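PadR family transcriptional regulator (Streptococcus pneumoniae, PDB 5ZQH) probably binds operator DNA as a dimer and represses transcription through a winged helix-turn-helix domain of the PadR family. Local coordinates at residues A[87-90]-A[91-95]; A[48-51]-A[52-56]. All blocks are in the same frame, centred on the assembly; numbering follows the deposited sequence.

Contact 1 (A[87-90]-A[91-95]); sequences WQQW and DDLSQ
In the C-terminal helix 77-101, the helix through which PadR-type winged-helix regulators dimerise, W90 and S94 meet across one turn, and the hydroxyl of the serine touches both a backbone carbonyl and an indole face. S94 has chi1 at -61°, which places OG beside its own backbone N and turns it back along the helix, where S94 OG donates to W90 O at 2.6 Å. S94 N donates to W90 O at 3.0 Å. The two donors come from opposite faces of the carbonyl plane, OG standing 35° out of it, so W90 O is gripped twice, and the hydroxyl finds its acceptor within its own helix. Serine suits this place because it is small and its hydroxyl is close enough to the backbone to make such a bond.

W90 holds CG anti to its backbone N (chi1 180°) and carries its ring out from the helix, so that one face meets S94 OG. S94 OG lies over that face of the W90 ring, toward the rim and 3.4 Å from W90 NE1, but the angle is too poor for a hydrogen bond. The ring stacks on W90 of the second subunit and also packs on V97 of that chain, a use of a broad flat side chain at the dimer interface. W87, which also touches V97 of that chain, directs NE1 to OD1 of D15 in its own chain. L93 suits its place because it packs on L5 of the second subunit, while Q89 packs there on L4. On this side of the helix Q89 and L93 run side by side, with Q89 CG 3.8 Å from L93 CD1.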
loop_
_atom_site.group_PDB
_atom_site.type_symbol
_atom_site.label_atom_id
_atom_site.label_comp_id
_atom_site.label_asym_id
_atom_site.label_seq_id
_atom_site.Cartn_x
_atom_site.Cartn_y
_atom_site.Cartn_z
ATOM N N TRP A 87 -2.437 7.102 8.933
ATOM C CA TRP A 87 -3.219 6.359 9.927
ATOM C C TRP A 87 -4.715 6.339 9.649
ATOM O O TRP A 87 -5.378 5.341 9.929
ATOM C CB TRP A 87 -2.935 6.828 11.357
ATOM C CG TRP A 87 -1.582 6.399 11.863
ATOM C CD1 TRP A 87 -0.595 7.209 12.346
ATOM C CD2 TRP A 87 -1.064 5.058 11.921
ATOM N NE1 TRP A 87 0.500 6.463 12.712
ATOM C CE2 TRP A 87 0.243 5.141 12.461
ATOM C CE3 TRP A 87 -1.578 3.797 11.578
ATOM C CZ2 TRP A 87 1.050 4.010 12.663
ATOM C CZ3 TRP A 87 -0.777 2.669 11.781
ATOM C CH2 TRP A 87 0.524 2.787 12.321
ATOM N N GLN A 88 -5.233 7.429 9.088
ATOM C CA GLN A 88 -6.625 7.473 8.638
ATOM C C GLN A 88 -6.842 6.563 7.424
ATOM O O GLN A 88 -7.827 5.817 7.373
ATOM C CB GLN A 88 -7.065 8.904 8.334
ATOM C CG GLN A 88 -7.130 9.789 9.564
ATOM C CD GLN A 88 -7.573 11.198 9.241
ATOM O OE1 GLN A 88 -6.752 12.119 9.179
ATOM N NE2 GLN A 88 -8.877 11.377 9.029
ATOM N N GLN A 89 -5.910 6.618 6.474
ATOM C CA GLN A 89 -5.948 5.763 5.286
ATOM C C GLN A 89 -5.742 4.286 5.625
ATOM O O GLN A 89 -6.361 3.427 5.008
ATOM C CB GLN A 89 -4.933 6.220 4.241
ATOM C CG GLN A 89 -5.298 5.805 2.825
ATOM C CD GLN A 89 -4.467 6.493 1.759
ATOM O OE1 GLN A 89 -5.010 7.017 0.789
ATOM N NE2 GLN A 89 -3.147 6.486 1.927
ATOM N N TRP A 90 -4.889 4.000 6.608
ATOM C CA TRP A 90 -4.672 2.624 7.052
ATOM C C TRP A 90 -5.917 2.042 7.735
ATOM O O TRP A 90 -6.310 0.913 7.423
ATOM C CB TRP A 90 -3.431 2.476 7.947
ATOM C CG TRP A 90 -3.238 1.058 8.370
ATOM C CD1 TRP A 90 -3.559 0.509 9.588
ATOM C CD2 TRP A 90 -2.741 -0.016 7.565
ATOM N NE1 TRP A 90 -3.266 -0.836 9.595
ATOM C CE2 TRP A 90 -2.764 -1.187 8.368
ATOM C CE3 TRP A 90 -2.265 -0.104 6.246
ATOM C CZ2 TRP A 90 -2.328 -2.433 7.894
ATOM C CZ3 TRP A 90 -1.828 -1.342 5.775
ATOM C CH2 TRP A 90 -1.866 -2.494 6.602
ATOM N N ASP A 91 -6.517 2.811 8.650
ATOM C CA ASP A 91 -7.770 2.443 9.320
ATOM C C ASP A 91 -8.925 2.232 8.333
ATOM O O ASP A 91 -9.713 1.292 8.492
ATOM C CB ASP A 91 -8.162 3.501 10.361
ATOM C CG ASP A 91 -7.335 3.417 11.645
ATOM O OD1 ASP A 91 -6.147 3.015 11.600
ATOM O OD2 ASP A 91 -7.877 3.776 12.716
ATOM N N ASP A 92 -9.007 3.106 7.324
ATOM C CA ASP A 92 -10.050 3.053 6.295
ATOM C C ASP A 92 -9.906 1.808 5.417
ATOM O O ASP A 92 -10.861 1.046 5.267
ATOM C CB ASP A 92 -10.061 4.347 5.457
ATOM C CG ASP A 92 -11.054 4.304 4.288
ATOM O OD1 ASP A 92 -12.279 4.160 4.518
ATOM O OD2 ASP A 92 -10.604 4.434 3.131
ATOM N N LEU A 93 -8.708 1.599 4.873
ATOM C CA LEU A 93 -8.450 0.486 3.959
ATOM C C LEU A 93 -8.492 -0.886 4.641
ATOM O O LEU A 93 -8.896 -1.866 4.013
ATOM C CB LEU A 93 -7.144 0.694 3.170
ATOM C CG LEU A 93 -7.084 1.887 2.195
ATOM C CD1 LEU A 93 -5.654 2.143 1.736
ATOM C CD2 LEU A 93 -8.009 1.710 0.998
ATOM N N SER A 94 -8.111 -0.942 5.922
ATOM C CA SER A 94 -8.185 -2.175 6.720
ATOM C C SER A 94 -9.607 -2.731 6.815
ATOM O O SER A 94 -9.808 -3.922 6.571
ATOM C CB SER A 94 -7.592 -1.977 8.122
ATOM O OG SER A 94 -6.223 -1.610 8.052
ATOM N N GLN A 95 -10.576 -1.871 7.148
ATOM C CA GLN A 95 -11.983 -2.286 7.254
ATOM C C GLN A 95 -12.651 -2.592 5.905
ATOM O O GLN A 95 -13.545 -3.439 5.831
ATOM C CB GLN A 95 -12.820 -1.328 8.127
ATOM C CG GLN A 95 -13.255 -0.014 7.484
ATOM C CD GLN A 95 -14.483 0.594 8.154
ATOM O OE1 GLN A 95 -14.521 0.771 9.373
ATOM N NE2 GLN A 95 -15.491 0.924 7.356
#

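Contact 2 (A[48-51]-A[52-56]); sequences LQKL and EKNQW
A chi1 of -66° sets the indole of W56 beside its own backbone N and swings it back against the last turn of the helix, onto L51. L51 CD1 lies 3.6 Å from W56 CE3, on the six-membered ring, and the two side chains pass each other at a slant. Both are large and apolar, as befits residues that also share L14 of helix 3-19 as a neighbour.

The backbone makes this meeting possible. Helix 45-53 closes in a Schellman motif: Q55 takes positive phi, 61°, and two amides fold back into the last turn. W56 N donates to L51 O at 2.9 Å, almost in line with the carbonyl, and Q55 N donates to E52 O at 3.0 Å. The residue whose ring touches the side chain of L51 is therefore also bonded to its carbonyl.

Two residues before W56, N54 N still makes a helical bond to K50 O, at 2.8 Å. The side chain of N54 lies alongside that of K50, and N54 OD1 accepts from K53 NZ at 3.1 Å. N54 ND2 lies over one face of the W56 ring, offset toward the rim. Asparagine, short and polar at both ends of its amide, suits a helix end where a lysine and a ring come close together.

The chemistry is thus divided between two sides: Q49, K50, K53 and Q55 are exposed, while the backbone bonds that end the helix bring W56 onto the already buried L51.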
loop_
_atom_site.group_PDB
_atom_site.type_symbol
_atom_site.label_atom_id
_atom_site.label_comp_id
_atom_site.label_asym_id
_atom_site.label_seq_id
_atom_site.Cartn_x
_atom_site.Cartn_y
_atom_site.Cartn_z
ATOM N N LEU A 48 14.380 7.785 2.981
ATOM C CA LEU A 48 14.738 8.933 3.817
ATOM C C LEU A 48 15.173 10.129 2.974
ATOM O O LEU A 48 14.811 11.264 3.283
ATOM C CB LEU A 48 15.828 8.572 4.836
ATOM C CG LEU A 48 15.523 7.574 5.964
ATOM C CD1 LEU A 48 16.802 7.251 6.731
ATOM C CD2 LEU A 48 14.447 8.082 6.914
ATOM N N GLN A 49 15.929 9.856 1.909
ATOM C CA GLN A 49 16.376 10.867 0.945
ATOM C C GLN A 49 15.186 11.566 0.273
ATOM O O GLN A 49 15.183 12.792 0.149
ATOM C CB GLN A 49 17.275 10.220 -0.115
ATOM C CG GLN A 49 18.323 11.135 -0.728
ATOM C CD GLN A 49 19.745 10.670 -0.460
ATOM O OE1 GLN A 49 20.077 9.491 -0.634
ATOM N NE2 GLN A 49 20.599 11.599 -0.054
ATOM N N LYS A 50 14.188 10.770 -0.135
ATOM C CA LYS A 50 12.973 11.246 -0.799
ATOM C C LYS A 50 12.135 12.151 0.102
ATOM O O LYS A 50 11.733 13.237 -0.321
ATOM C CB LYS A 50 12.143 10.068 -1.319
ATOM C CG LYS A 50 10.996 10.450 -2.255
ATOM C CD LYS A 50 10.408 9.232 -2.953
ATOM C CE LYS A 50 9.352 8.538 -2.106
ATOM N NZ LYS A 50 9.515 7.056 -2.124
ATOM N N LEU A 51 11.890 11.688 1.331
ATOM C CA LEU A 51 11.151 12.418 2.358
ATOM C C LEU A 51 11.806 13.750 2.743
ATOM O O LEU A 51 11.108 14.745 2.915
ATOM C CB LEU A 51 10.991 11.535 3.602
ATOM C CG LEU A 51 9.856 10.539 3.896
ATOM C CD1 LEU A 51 9.129 9.973 2.680
ATOM C CD2 LEU A 51 10.429 9.413 4.746
ATOM N N GLU A 52 13.136 13.769 2.876
ATOM C CA GLU A 52 13.870 15.011 3.188
ATOM C C GLU A 52 13.747 16.043 2.057
ATOM O O GLU A 52 13.486 17.224 2.312
ATOM C CB GLU A 52 15.348 14.730 3.510
ATOM C CG GLU A 52 16.087 15.923 4.118
ATOM C CD GLU A 52 17.592 15.727 4.279
ATOM O OE1 GLU A 52 18.146 14.696 3.826
ATOM O OE2 GLU A 52 18.236 16.626 4.874
ATOM N N LYS A 53 13.933 15.576 0.822
ATOM C CA LYS A 53 13.799 16.395 -0.388
ATOM C C LYS A 53 12.352 16.883 -0.586
ATOM O O LYS A 53 12.131 18.024 -1.007
ATOM C CB LYS A 53 14.361 15.624 -1.605
ATOM C CG LYS A 53 14.206 16.281 -2.973
ATOM C CD LYS A 53 13.120 15.554 -3.754
ATOM C CE LYS A 53 12.202 16.503 -4.505
ATOM N NZ LYS A 53 10.924 15.815 -4.844
ATOM N N ASN A 54 11.383 16.025 -0.248
ATOM C CA ASN A 54 9.956 16.386 -0.213
ATOM C C ASN A 54 9.578 17.390 0.883
ATOM O O ASN A 54 8.433 17.861 0.924
ATOM C CB ASN A 54 9.088 15.131 -0.032
ATOM C CG ASN A 54 8.940 14.313 -1.301
ATOM O OD1 ASN A 54 9.319 14.740 -2.399
ATOM N ND2 ASN A 54 8.380 13.112 -1.151
ATOM N N GLN A 55 10.533 17.695 1.768
ATOM C CA GLN A 55 10.342 18.556 2.948
ATOM C C GLN A 55 9.292 18.002 3.932
ATOM O O GLN A 55 8.576 18.760 4.580
ATOM C CB GLN A 55 10.050 20.022 2.547
ATOM C CG GLN A 55 11.231 20.775 1.943
ATOM C CD GLN A 55 10.843 22.120 1.343
ATOM O OE1 GLN A 55 10.068 22.887 1.930
ATOM N NE2 GLN A 55 11.391 22.420 0.167
ATOM N N TRP A 56 9.215 16.673 4.027
ATOM C CA TRP A 56 8.348 15.994 4.995
ATOM C C TRP A 56 9.105 15.787 6.302
ATOM O O TRP A 56 8.533 15.876 7.389
ATOM C CB TRP A 56 7.873 14.646 4.445
ATOM C CG TRP A 56 6.949 14.708 3.238
ATOM C CD1 TRP A 56 6.593 15.817 2.511
ATOM C CD2 TRP A 56 6.304 13.595 2.602
ATOM N NE1 TRP A 56 5.759 15.463 1.479
ATOM C CE2 TRP A 56 5.565 14.107 1.508
ATOM C CE3 TRP A 56 6.271 12.216 2.855
ATOM C CZ2 TRP A 56 4.804 13.284 0.662
ATOM C CZ3 TRP A 56 5.510 11.393 2.011
ATOM C CH2 TRP A 56 4.785 11.936 0.932
#

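In the fold
Contact 2 comes first along the chain, at the end of helix 45-53, and contact 1 follows on helix 77-101; between them lie strands 57-63 and 69-75, the hairpin that forms the wing. Their centres are 23 Å apart and their nearest atoms about 10 Å, so they do not touch. W56 nevertheless links the regions, since it packs on E78 and R82 near the start of helix 77-101 and on helix 3-19. Contact 2 therefore belongs to the core of the winged helix-turn-helix domain, where helix 45-53 is probably the recognition helix, whereas contact 1 lies at the dimer interface, which would set the spacing of the two DNA-binding domains.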